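Local coordinates for DegV family protein (Streptococcus agalactiae, PDB 3LUP) that binds a long-chain fatty acid, here elaidic acid, and may play a role in lipid transport or fatty acid metabolism, at residues Q50-L55 against V267-L272; H86-F91 against N149-Q154; R132-C137 against D145-K150; G174-S177 against A181-G184; I234-S237 against K242-Q245. All coordinates share one frame; numbering follows the deposited sequence.

Interaction 1: residues Q50-L55 against V267-L272; sequences QYYDKL and VIATHL. With ELA (Elaidic acid), chain B.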
# COMPACT_ATOMS: atom_id res chain seq x y z
N GLN A 50 14.26 1.56 15.62
CA GLN A 50 14.40 0.31 16.36
C GLN A 50 14.17 -0.86 15.43
O GLN A 50 14.83 -1.90 15.56
CB GLN A 50 13.41 0.23 17.53
CG GLN A 50 13.85 0.87 18.84
CD GLN A 50 12.80 0.70 19.95
OE1 GLN A 50 11.72 0.17 19.71
NE2 GLN A 50 13.13 1.14 21.16
N TYR A 51 13.22 -0.67 14.49
CA TYR A 51 12.85 -1.70 13.54
C TYR A 51 14.02 -2.16 12.71
O TYR A 51 14.27 -3.36 12.60
CB TYR A 51 11.77 -1.23 12.57
CG TYR A 51 11.57 -2.24 11.47
CD1 TYR A 51 10.79 -3.38 11.67
CD2 TYR A 51 12.22 -2.11 10.24
CE1 TYR A 51 10.63 -4.33 10.69
CE2 TYR A 51 12.06 -3.05 9.25
CZ TYR A 51 11.26 -4.16 9.47
OH TYR A 51 11.11 -5.10 8.48
N TYR A 52 14.71 -1.20 12.09
CA TYR A 52 15.85 -1.51 11.23
C TYR A 52 17.04 -2.07 12.00
O TYR A 52 17.76 -2.94 11.50
CB TYR A 52 16.26 -0.28 10.42
CG TYR A 52 15.39 -0.04 9.22
CD1 TYR A 52 15.51 -0.84 8.08
CD2 TYR A 52 14.45 0.98 9.21
CE1 TYR A 52 14.69 -0.64 6.95
CE2 TYR A 52 13.64 1.21 8.10
CZ TYR A 52 13.75 0.39 6.97
OH TYR A 52 12.95 0.62 5.88
N ASP A 53 17.22 -1.59 13.22
CA ASP A 53 18.20 -2.16 14.14
C ASP A 53 17.88 -3.61 14.45
O ASP A 53 18.77 -4.46 14.43
CB ASP A 53 18.25 -1.36 15.44
CG ASP A 53 19.10 -0.13 15.32
OD1 ASP A 53 20.02 -0.10 14.46
OD2 ASP A 53 18.85 0.82 16.09
N LYS A 54 16.60 -3.89 14.74
CA LYS A 54 16.15 -5.26 14.99
C LYS A 54 16.23 -6.12 13.73
O LYS A 54 16.54 -7.31 13.80
CB LYS A 54 14.75 -5.30 15.60
CG LYS A 54 14.72 -5.04 17.11
CD LYS A 54 13.42 -5.48 17.79
CE LYS A 54 13.70 -5.79 19.27
NZ LYS A 54 12.48 -5.87 20.11
N LEU A 55 15.97 -5.52 12.57
CA LEU A 55 16.14 -6.21 11.30
C LEU A 55 17.59 -6.72 11.07
O LEU A 55 17.81 -7.92 10.89
CB LEU A 55 15.66 -5.33 10.14
CG LEU A 55 15.56 -5.99 8.77
CD1 LEU A 55 14.69 -7.24 8.87
CD2 LEU A 55 15.00 -5.02 7.73
N VAL A 267 6.13 -2.66 8.21
CA VAL A 267 5.22 -3.63 7.60
C VAL A 267 5.71 -4.02 6.20
O VAL A 267 5.94 -5.20 5.94
CB VAL A 267 3.76 -3.11 7.60
CG1 VAL A 267 2.86 -4.05 6.85
CG2 VAL A 267 3.27 -2.94 9.05
N ILE A 268 5.92 -3.03 5.33
CA ILE A 268 6.37 -3.26 3.95
C ILE A 268 7.88 -3.50 3.83
O ILE A 268 8.31 -4.30 3.03
CB ILE A 268 5.89 -2.13 3.00
CG1 ILE A 268 4.35 -2.07 3.01
CG2 ILE A 268 6.38 -2.36 1.59
CD1 ILE A 268 3.74 -0.79 2.48
N ALA A 269 8.68 -2.82 4.65
CA ALA A 269 10.11 -3.15 4.77
C ALA A 269 10.33 -4.65 5.06
O ALA A 269 11.17 -5.29 4.45
CB ALA A 269 10.74 -2.30 5.84
N THR A 270 9.55 -5.21 5.98
CA THR A 270 9.54 -6.66 6.23
C THR A 270 9.47 -7.52 4.95
O THR A 270 10.18 -8.52 4.84
CB THR A 270 8.40 -7.07 7.21
OG1 THR A 270 8.62 -6.48 8.50
CG2 THR A 270 8.32 -8.59 7.37
N HIS A 271 8.63 -7.14 3.99
CA HIS A 271 8.43 -7.97 2.80
C HIS A 271 9.30 -7.57 1.62
O HIS A 271 9.59 -8.38 0.73
CB HIS A 271 6.94 -7.99 2.43
CG HIS A 271 6.09 -8.63 3.48
ND1 HIS A 271 5.86 -9.99 3.52
CD2 HIS A 271 5.48 -8.11 4.57
CE1 HIS A 271 5.10 -10.27 4.57
NE2 HIS A 271 4.85 -9.14 5.22
N LEU A 272 9.75 -6.32 1.63
CA LEU A 272 10.54 -5.80 0.54
C LEU A 272 12.04 -5.87 0.85
O LEU A 272 12.86 -6.00 -0.07
CB LEU A 272 10.11 -4.37 0.24
CG LEU A 272 9.30 -4.08 -1.04
CD1 LEU A 272 8.10 -5.01 -1.21
CD2 LEU A 272 8.90 -2.62 -1.08
CA ELA B . -0.47 -11.20 6.31
C ELA B . -0.14 -12.58 6.91
O ELA B . 1.05 -13.00 7.06
C3 ELA B . 0.05 -10.03 7.14
C4 ELA B . -0.57 -8.71 6.68
C5 ELA B . 0.50 -7.67 6.28
C6 ELA B . 0.94 -7.85 4.82
C7 ELA B . 2.23 -7.15 4.40
C8 ELA B . 2.55 -7.50 2.94
C9 ELA B . 3.17 -6.32 2.20
C10 ELA B . 3.81 -6.47 0.88
C11 ELA B . 4.87 -5.47 0.44
C12 ELA B . 4.63 -4.94 -0.97
C13 ELA B . 4.23 -3.47 -0.99
C14 ELA B . 4.70 -2.75 -2.25
C15 ELA B . 4.34 -1.25 -2.16
C16 ELA B . 4.47 -0.50 -3.48
C17 ELA B . 3.12 0.05 -3.94
C18 ELA B . 3.24 1.42 -4.60
OXT ELA B . -1.08 -13.33 7.24
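Y51 and Y52 of helix 48-57 reach across to A269 and T270 of helix 266-272, a nearly parallel helix pair of the DegV fold in which the second helix has the bound elaidic acid on its far side. The two short axes lie 11.3 Å apart and run 25° from parallel, a spacing bridged on one side by large aromatic side chains and on the other by small residues. Y51 comes first. Its ring is carried outward because CG stands anti to the backbone N (chi1 171°), and CE2 then rests 3.7 Å from A269 CB. Beyond the ring, the phenol OH donates to T270 OG1 over 2.8 Å, with the threonine oxygen lying at the ring edge, near its plane, and the two side chains crossing at about a right angle. T270 OG1 is also bonded to the carbonyl of G266 one turn earlier, so this hydroxyl joins the phenol to the helix backbone. Y52 leans the other way at chi1, its CG beside the backbone N, yet its OH still arrives 3.7 Å from A269 CB. The methyl of A269 therefore receives both tyrosines. Y51 CD2 sits 3.8 Å above the centre of the Y52 ring, so the pair also brace one another. On the pocket side of helix 266-272, I268, H271 and L272 line the fatty-acid pocket, while T64 holds H271 NE2. T270 CG2 and elaidic acid C8 lie over opposite faces of the H271 imidazole, each displaced toward its rim, C8 being 3.4 Å above the ring plane.

Interaction 2: residues H86-F91 against N149-Q154; sequences HVLGLF and NKIQSQ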
# COMPACT_ATOMS: atom_id res chain seq x y z
N HIS A 86 -22.84 4.88 6.68
CA HIS A 86 -22.13 4.11 5.67
C HIS A 86 -20.69 3.93 6.08
O HIS A 86 -20.13 4.73 6.84
CB HIS A 86 -22.17 4.81 4.33
CG HIS A 86 -23.54 4.99 3.76
ND1 HIS A 86 -24.42 5.93 4.23
CD2 HIS A 86 -24.17 4.36 2.74
CE1 HIS A 86 -25.54 5.87 3.53
NE2 HIS A 86 -25.42 4.92 2.62
N VAL A 87 -20.08 2.86 5.55
CA VAL A 87 -18.68 2.56 5.80
C VAL A 87 -17.96 2.14 4.51
O VAL A 87 -18.45 1.27 3.77
CB VAL A 87 -18.54 1.43 6.86
CG1 VAL A 87 -17.08 1.02 7.04
CG2 VAL A 87 -19.15 1.85 8.20
N LEU A 88 -16.81 2.77 4.24
CA LEU A 88 -15.90 2.31 3.18
C LEU A 88 -14.56 1.84 3.75
O LEU A 88 -13.80 2.62 4.33
CB LEU A 88 -15.70 3.39 2.13
CG LEU A 88 -14.96 3.02 0.84
CD1 LEU A 88 -15.65 1.90 0.09
CD2 LEU A 88 -14.86 4.25 -0.04
N GLY A 89 -14.30 0.54 3.60
CA GLY A 89 -13.07 -0.07 4.10
C GLY A 89 -12.10 -0.27 2.95
O GLY A 89 -12.39 -1.03 2.00
N LEU A 90 -10.97 0.44 3.02
CA LEU A 90 -9.91 0.41 1.99
C LEU A 90 -8.59 -0.12 2.57
O LEU A 90 -7.73 0.64 3.04
CB LEU A 90 -9.72 1.79 1.37
CG LEU A 90 -10.87 2.37 0.54
CD1 LEU A 90 -10.52 3.78 0.10
CD2 LEU A 90 -11.18 1.49 -0.66
N PHE A 91 -8.45 -1.44 2.52
CA PHE A 91 -7.33 -2.11 3.15
C PHE A 91 -6.33 -2.64 2.12
O PHE A 91 -6.62 -2.70 0.91
CB PHE A 91 -7.83 -3.27 4.02
CG PHE A 91 -8.91 -2.87 4.98
CD1 PHE A 91 -8.59 -2.13 6.13
CD2 PHE A 91 -10.23 -3.23 4.75
CE1 PHE A 91 -9.58 -1.75 7.01
CE2 PHE A 91 -11.23 -2.87 5.62
CZ PHE A 91 -10.91 -2.11 6.77
N ASN A 149 -18.18 3.45 -6.69
CA ASN A 149 -17.99 3.33 -8.11
C ASN A 149 -16.70 4.02 -8.57
O ASN A 149 -15.84 3.41 -9.20
CB ASN A 149 -19.17 3.96 -8.78
CG ASN A 149 -19.80 3.07 -9.77
OD1 ASN A 149 -19.37 3.03 -10.93
ND2 ASN A 149 -20.83 2.34 -9.33
N LYS A 150 -16.60 5.31 -8.23
CA LYS A 150 -15.44 6.13 -8.58
C LYS A 150 -14.17 5.52 -8.01
O LYS A 150 -13.13 5.53 -8.67
CB LYS A 150 -15.63 7.56 -8.06
CG LYS A 150 -14.64 8.57 -8.62
CD LYS A 150 -15.18 10.00 -8.46
CE LYS A 150 -14.11 11.08 -8.66
NZ LYS A 150 -13.92 11.48 -10.07
N ILE A 151 -14.25 4.98 -6.80
CA ILE A 151 -13.09 4.40 -6.18
C ILE A 151 -12.67 3.09 -6.86
O ILE A 151 -11.49 2.87 -7.10
CB ILE A 151 -13.25 4.24 -4.67
CG1 ILE A 151 -13.28 5.61 -3.98
CG2 ILE A 151 -12.12 3.39 -4.10
CD1 ILE A 151 -11.93 6.31 -3.86
N GLN A 152 -13.63 2.23 -7.20
CA GLN A 152 -13.33 0.98 -7.94
C GLN A 152 -12.65 1.20 -9.28
O GLN A 152 -11.68 0.49 -9.62
CB GLN A 152 -14.59 0.12 -8.11
CG GLN A 152 -14.64 -1.03 -7.12
CD GLN A 152 -16.06 -1.47 -6.76
OE1 GLN A 152 -17.04 -1.07 -7.41
NE2 GLN A 152 -16.18 -2.29 -5.71
N SER A 153 -13.15 2.17 -10.05
CA SER A 153 -12.51 2.54 -11.31
C SER A 153 -11.14 3.19 -11.08
O SER A 153 -10.24 3.05 -11.91
CB SER A 153 -13.42 3.45 -12.16
OG SER A 153 -13.48 4.77 -11.65
N GLN A 154 -10.97 3.87 -9.94
CA GLN A 154 -9.67 4.42 -9.55
C GLN A 154 -8.71 3.31 -9.17
O GLN A 154 -7.53 3.36 -9.51
CB GLN A 154 -9.80 5.39 -8.39
CG GLN A 154 -10.07 6.81 -8.81
CD GLN A 154 -10.10 7.74 -7.63
OE1 GLN A 154 -9.63 7.40 -6.54
NE2 GLN A 154 -10.66 8.93 -7.83
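The hydrophobic layer between the four-stranded parallel sheet and its covering helices is built here by L88 and L90, from strand 86-89 and the residues that follow it, against I151 of helix 144-155. Strand 86-89 is an inner strand of that sheet, flanked by 6-11 and 114-116, and both leucines send their CB toward the helix. The nearer meeting is between branches: L90 CD2 lies 4.0 Å from I151 CG2, the two side chains crossing obliquely. L90 places its branch there with CG beside the backbone N (chi1 -66°) and the chain extended beyond. L88 approaches the other branch of the isoleucine more loosely, its CD2 being 4.5 Å from I151 CG1. One isoleucine thus receives two leucines, the methyl CG2 serving L90 and the longer CG1 arm facing L88. Helix 124-138 shares the layer, with A134 against L88 and L130 against L90. On the outer side of helix 144-155, S153 OG donates to K150 O over 3.1 Å, from above the carbonyl plane. Contact between the segments is purely aliphatic, which implies that these two segments are held together by burial and fit of their methyl groups, with no directional bond between them.

Interaction 3: residues R132-C137 against D145-K150; sequences RNALMC and DVIVNK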
# COMPACT_ATOMS: atom_id res chain seq x y z
N ARG A 132 -8.22 9.48 1.00
CA ARG A 132 -8.35 10.89 0.70
C ARG A 132 -9.36 11.19 -0.43
O ARG A 132 -10.20 12.07 -0.28
CB ARG A 132 -6.97 11.44 0.35
CG ARG A 132 -6.85 12.94 0.31
CD ARG A 132 -7.21 13.52 -1.04
NE ARG A 132 -6.54 12.81 -2.13
CZ ARG A 132 -5.29 13.05 -2.52
NH1 ARG A 132 -4.78 12.35 -3.53
NH2 ARG A 132 -4.56 13.98 -1.91
N ASN A 133 -9.27 10.47 -1.54
CA ASN A 133 -10.20 10.65 -2.66
C ASN A 133 -11.65 10.45 -2.24
O ASN A 133 -12.51 11.28 -2.54
CB ASN A 133 -9.86 9.73 -3.84
CG ASN A 133 -8.57 10.12 -4.52
OD1 ASN A 133 -7.90 11.05 -4.09
ND2 ASN A 133 -8.20 9.39 -5.56
N ALA A 134 -11.90 9.35 -1.54
CA ALA A 134 -13.25 9.02 -1.11
C ALA A 134 -13.78 10.13 -0.21
O ALA A 134 -14.97 10.44 -0.23
CB ALA A 134 -13.27 7.69 -0.40
N LEU A 135 -12.89 10.73 0.58
CA LEU A 135 -13.25 11.85 1.45
C LEU A 135 -13.74 13.08 0.70
O LEU A 135 -14.79 13.62 1.04
CB LEU A 135 -12.10 12.22 2.37
CG LEU A 135 -12.25 11.76 3.82
CD1 LEU A 135 -12.26 10.26 3.95
CD2 LEU A 135 -11.13 12.37 4.64
N MSE A 136 -12.99 13.51 -0.31
CA MSE A 136 -13.38 14.67 -1.12
C MSE A 136 -14.69 14.39 -1.90
O MSE A 136 -15.48 15.30 -2.13
CB MSE A 136 -12.27 15.10 -2.09
CG MSE A 136 -10.85 15.18 -1.55
SE MSE A 136 -9.57 15.37 -3.08
CE MSE A 136 -10.02 17.21 -3.62
N CYS A 137 -14.89 13.13 -2.31
CA CYS A 137 -16.13 12.69 -2.96
C CYS A 137 -17.34 12.83 -2.04
O CYS A 137 -18.42 13.28 -2.46
CB CYS A 137 -16.02 11.23 -3.37
SG CYS A 137 -15.00 10.91 -4.80
N ASP A 145 -23.02 4.68 -3.47
CA ASP A 145 -22.76 3.79 -4.63
C ASP A 145 -21.88 4.44 -5.68
O ASP A 145 -21.05 3.76 -6.30
CB ASP A 145 -24.06 3.31 -5.28
CG ASP A 145 -24.80 2.31 -4.42
OD1 ASP A 145 -24.36 2.06 -3.27
OD2 ASP A 145 -25.83 1.79 -4.90
N VAL A 146 -22.06 5.74 -5.88
CA VAL A 146 -21.26 6.52 -6.81
C VAL A 146 -19.81 6.67 -6.31
O VAL A 146 -18.87 6.53 -7.10
CB VAL A 146 -21.92 7.91 -7.08
CG1 VAL A 146 -21.15 8.69 -8.14
CG2 VAL A 146 -23.37 7.73 -7.52
N ILE A 147 -19.63 6.95 -5.03
CA ILE A 147 -18.29 7.04 -4.48
C ILE A 147 -17.59 5.71 -4.69
O ILE A 147 -16.55 5.67 -5.34
CB ILE A 147 -18.31 7.45 -2.99
CG1 ILE A 147 -18.88 8.87 -2.87
CG2 ILE A 147 -16.91 7.35 -2.39
CD1 ILE A 147 -18.90 9.45 -1.47
N VAL A 148 -18.20 4.64 -4.19
CA VAL A 148 -17.72 3.25 -4.35
C VAL A 148 -17.34 2.93 -5.80
O VAL A 148 -16.36 2.23 -6.10
CB VAL A 148 -18.81 2.23 -3.91
CG1 VAL A 148 -18.38 0.80 -4.21
CG2 VAL A 148 -19.11 2.38 -2.45
N ASN A 149 -18.18 3.45 -6.69
CA ASN A 149 -17.99 3.33 -8.11
C ASN A 149 -16.70 4.02 -8.57
O ASN A 149 -15.84 3.41 -9.20
CB ASN A 149 -19.17 3.96 -8.78
CG ASN A 149 -19.80 3.07 -9.77
OD1 ASN A 149 -19.37 3.03 -10.93
ND2 ASN A 149 -20.83 2.34 -9.33
N LYS A 150 -16.60 5.31 -8.23
CA LYS A 150 -15.44 6.13 -8.58
C LYS A 150 -14.17 5.52 -8.01
O LYS A 150 -13.13 5.53 -8.67
CB LYS A 150 -15.63 7.56 -8.06
CG LYS A 150 -14.64 8.57 -8.62
CD LYS A 150 -15.18 10.00 -8.46
CE LYS A 150 -14.11 11.08 -8.66
NZ LYS A 150 -13.92 11.48 -10.07
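I147 has CG1 beside the backbone N and anti to the carbonyl carbon (chi1 -65°), with an extended chain beyond it, while C137 turns SG beside its own backbone N (chi1 -75°); these torsions lay the isoleucine arm along the cysteine CB and leave the sulfur for K150. The helices involved, 124-138 and 144-155, follow one another in the chain and form a helical hairpin, their short axes 9.9 Å apart with directions 147° from parallel. At the closest pairing, C137 CB is 3.7 Å from I147 CG1, and the terminal CD1 runs on to C137's backbone carbon. The other isoleucine branch, CG2, reaches A134 CB at 4.2 Å, one helical turn back. K150 contributes only its aliphatic part: C137 SG touches K150 CD at 3.8 Å, and the lysine chain then bends at its last torsion. Along the first helix, R132 NE donates to N133 OD1 over 3.0 Å, nearly in the guanidinium plane, and R132 NH1 forms a salt bridge with D231. N133 ND2 bonds to Q154 OE1, adding a polar link between the two helices. The chemistry implies a small greasy core of methyl, methylene and thiol groups buried within the hairpin, with the partly exposed K150 at its rim, where the chain can carry the ammonium away from the apolar centre.

Interaction 4: residues G174-S177 against A181-G184; sequences GRLS and AIIG. With ELA (Elaidic acid), chain B.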
# COMPACT_ATOMS: atom_id res chain seq x y z
N GLY A 174 6.91 -14.52 0.89
CA GLY A 174 5.91 -15.19 0.07
C GLY A 174 5.03 -14.29 -0.76
O GLY A 174 4.08 -14.77 -1.38
N ARG A 175 5.32 -12.98 -0.78
CA ARG A 175 4.44 -12.05 -1.51
C ARG A 175 4.78 -11.91 -2.99
O ARG A 175 3.95 -11.43 -3.77
CB ARG A 175 4.32 -10.68 -0.84
CG ARG A 175 4.17 -10.70 0.67
CD ARG A 175 2.84 -11.22 1.18
NE ARG A 175 3.06 -11.83 2.49
CZ ARG A 175 2.13 -12.08 3.40
NH1 ARG A 175 0.87 -11.77 3.19
NH2 ARG A 175 2.47 -12.63 4.55
N LEU A 176 5.98 -12.32 -3.37
CA LEU A 176 6.31 -12.54 -4.78
C LEU A 176 5.70 -13.87 -5.23
O LEU A 176 5.99 -14.93 -4.64
CB LEU A 176 7.82 -12.54 -5.03
CG LEU A 176 8.25 -12.81 -6.48
CD1 LEU A 176 7.73 -11.75 -7.45
CD2 LEU A 176 9.76 -12.95 -6.61
N SER A 177 4.86 -13.82 -6.26
CA SER A 177 4.14 -15.01 -6.72
C SER A 177 5.09 -15.94 -7.46
O SER A 177 5.93 -15.46 -8.23
CB SER A 177 2.99 -14.63 -7.63
OG SER A 177 2.60 -13.29 -7.39
N ALA A 181 10.01 -20.79 -7.21
CA ALA A 181 10.28 -21.41 -8.51
C ALA A 181 11.10 -20.53 -9.45
O ALA A 181 11.84 -21.03 -10.29
CB ALA A 181 8.97 -21.82 -9.19
N ILE A 182 10.97 -19.21 -9.31
CA ILE A 182 11.65 -18.27 -10.21
C ILE A 182 12.87 -17.54 -9.60
O ILE A 182 13.57 -16.82 -10.31
CB ILE A 182 10.66 -17.22 -10.81
CG1 ILE A 182 9.94 -16.44 -9.70
CG2 ILE A 182 9.66 -17.90 -11.74
CD1 ILE A 182 9.13 -15.27 -10.19
N ILE A 183 13.12 -17.74 -8.30
CA ILE A 183 14.16 -16.98 -7.59
C ILE A 183 15.57 -17.17 -8.19
O ILE A 183 16.30 -16.20 -8.38
CB ILE A 183 14.14 -17.22 -6.05
CG1 ILE A 183 15.22 -16.39 -5.35
CG2 ILE A 183 14.21 -18.72 -5.70
CD1 ILE A 183 15.33 -16.63 -3.81
N GLY A 184 15.92 -18.42 -8.52
CA GLY A 184 17.20 -18.74 -9.14
C GLY A 184 17.52 -17.94 -10.39
O GLY A 184 18.68 -17.70 -10.70
CA ELA B . -0.47 -11.20 6.31
C ELA B . -0.14 -12.58 6.91
O ELA B . 1.05 -13.00 7.06
C3 ELA B . 0.05 -10.03 7.14
C4 ELA B . -0.57 -8.71 6.68
C5 ELA B . 0.50 -7.67 6.28
C6 ELA B . 0.94 -7.85 4.82
C7 ELA B . 2.23 -7.15 4.40
C8 ELA B . 2.55 -7.50 2.94
C9 ELA B . 3.17 -6.32 2.20
C10 ELA B . 3.81 -6.47 0.88
C11 ELA B . 4.87 -5.47 0.44
C12 ELA B . 4.63 -4.94 -0.97
C13 ELA B . 4.23 -3.47 -0.99
C14 ELA B . 4.70 -2.75 -2.25
C15 ELA B . 4.34 -1.25 -2.16
C16 ELA B . 4.47 -0.50 -3.48
C17 ELA B . 3.12 0.05 -3.94
C18 ELA B . 3.24 1.42 -4.60
OXT ELA B . -1.08 -13.33 7.24
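L176 and I182 meet through the ends of their side chains, and that apolar contact is the main one between the loop 174-177 and helix 179-186. L176 CD2 lies 4.3 Å from I182 CD1, methyl against methyl. The isoleucine has CG1 between its backbone N and carbonyl carbon (chi1 58°), the crowded position, and from there an extended arm carries CD1 to the loop. The same methyl also packs 3.8 Å from S177 O, a van der Waals contact with the backbone.

Polar interaction points the opposite way along the loop, toward the ligand. R175 bends at its second torsion and donates from NH2 to the elaidic acid oxygen O over 2.9 Å, with an N-H...O angle of 156°. The carboxylate carbon lies at the edge of the guanidinium, in its plane, so the flat ion meets the acid head edge-on. NH1 is held by the carbonyl of I96, which would fix the rotation of the group. Charge attraction probably adds to the bond if the acid is ionised. S177 OG is bonded to the carbonyl of I201.

Backbone shape makes the turn possible: G174 leaves helix 168-173 with positive phi (98°), a conformation that suits a residue without a side chain.

In the fold, the loop links helix 168-173 to helix 179-186. L176 packs on L170 and V171 of the former helix, while S177 packs against V202 and I182 against V203 of strand 201-205, an outermost strand of the mixed sheet.

Interaction 5: residues I234-S237 against K242-Q245; sequences IIHS and KAEQ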
# COMPACT_ATOMS: atom_id res chain seq x y z
N ILE A 234 7.15 8.38 -5.11
CA ILE A 234 8.33 7.53 -5.03
C ILE A 234 8.47 7.10 -3.58
O ILE A 234 8.46 7.93 -2.66
CB ILE A 234 9.60 8.25 -5.46
CG1 ILE A 234 9.44 8.83 -6.86
CG2 ILE A 234 10.80 7.29 -5.41
CD1 ILE A 234 10.45 9.92 -7.18
N ILE A 235 8.59 5.80 -3.36
CA ILE A 235 8.55 5.26 -2.01
C ILE A 235 9.77 4.37 -1.82
O ILE A 235 10.12 3.62 -2.72
CB ILE A 235 7.26 4.46 -1.76
CG1 ILE A 235 6.06 5.18 -2.39
CG2 ILE A 235 7.04 4.23 -0.27
CD1 ILE A 235 5.14 4.26 -3.17
N HIS A 236 10.43 4.47 -0.67
CA HIS A 236 11.64 3.70 -0.44
C HIS A 236 11.77 3.23 0.99
O HIS A 236 11.24 3.85 1.92
CB HIS A 236 12.87 4.54 -0.82
CG HIS A 236 13.09 5.71 0.07
ND1 HIS A 236 13.97 5.67 1.13
CD2 HIS A 236 12.52 6.93 0.09
CE1 HIS A 236 13.95 6.84 1.75
NE2 HIS A 236 13.08 7.62 1.14
N SER A 237 12.50 2.13 1.18
CA SER A 237 12.85 1.67 2.52
C SER A 237 14.34 1.94 2.77
O SER A 237 15.19 1.08 2.55
CB SER A 237 12.48 0.19 2.71
OG SER A 237 13.12 -0.64 1.74
N LYS A 242 18.47 6.12 -4.24
CA LYS A 242 17.74 5.48 -5.34
C LYS A 242 16.46 6.27 -5.66
O LYS A 242 16.05 6.36 -6.83
CB LYS A 242 17.42 3.99 -5.06
CG LYS A 242 18.57 3.13 -4.43
CD LYS A 242 18.58 1.61 -4.83
CE LYS A 242 17.18 0.97 -4.81
NZ LYS A 242 17.02 -0.49 -5.22
N ALA A 243 15.85 6.86 -4.64
CA ALA A 243 14.62 7.65 -4.80
C ALA A 243 14.88 9.05 -5.39
O ALA A 243 14.12 9.51 -6.24
CB ALA A 243 13.86 7.74 -3.48
N GLU A 244 15.95 9.71 -4.94
CA GLU A 244 16.35 11.01 -5.50
C GLU A 244 16.76 10.86 -6.96
O GLU A 244 16.46 11.71 -7.78
CB GLU A 244 17.52 11.60 -4.72
CG GLU A 244 17.16 12.09 -3.33
CD GLU A 244 18.35 12.76 -2.63
OE1 GLU A 244 19.51 12.60 -3.10
OE2 GLU A 244 18.11 13.46 -1.60
N GLN A 245 17.44 9.76 -7.25
CA GLN A 245 17.79 9.39 -8.62
C GLN A 245 16.53 9.29 -9.47
O GLN A 245 16.41 9.98 -10.48
CB GLN A 245 18.55 8.07 -8.62
CG GLN A 245 18.66 7.39 -9.98
CD GLN A 245 19.51 8.15 -10.97
OE1 GLN A 245 20.18 9.12 -10.63
NE2 GLN A 245 19.47 7.72 -12.22
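A243 puts its methyl between I234 and H236, the point where strand 230-236 and helix 240-252 pack together in the beta-alpha-beta unit that continues into strand 259-263. The tight part is centred on that one CB. I234 CG2, anti to the backbone N with CG1 beside it (chi1 -55°), lies 3.6 Å from A243 CB. Two residues on, H236 faces the same helix, as alternate residues of a strand do, and its CD2 stands 3.9 Å from the alanine methyl, which meets the imidazole obliquely. A chi1 of 68° sets the ring between the backbone N and the carbonyl carbon, and the backbone N-H of A239 donates to ND1 and holds it there, at the turn leading into the helix. The small alanine lets the helix come close: I234 and A243 have their CA atoms 6.3 Å apart. I235 points its CB to the other side of the strand, where it touches the elaidic acid, so the strand separates the helix layer from the pocket.

The looser side belongs to K242, E244 and Q245, all partly exposed. E244 directs its CB away from the strand and makes a weak bond to Q240, and the Q245 amide turns off from the strand. K242 NZ makes a weak hydrogen bond to the carbonyl of G275. No hydrogen bond crosses between the segments. The CG1 arm of I234 runs alongside the helix, bringing CD1 to 3.8 Å from A243 O.

Two clusters emerge. Interactions 2 and 3 lie only about 6 Å apart between centres, share N149 and K150 of helix 144-155, and join where L88 CD2 packs 3.8 Å from A134 CB. Interactions 1, 4 and 5 gather round the fatty acid: interaction 1 supplies pocket residues beside the chain, interaction 4 the arginine at the acid head, and interaction 5 an isoleucine from the sheet. Interactions 1 and 4 touch at H271 CE1 and R175 NE, 3.3 Å apart, and interaction 1 also meets interaction 5 where Y52 packs on S237. Interactions 1 and 2 have centres about 29 Å apart, on opposite sides of the chain's centre.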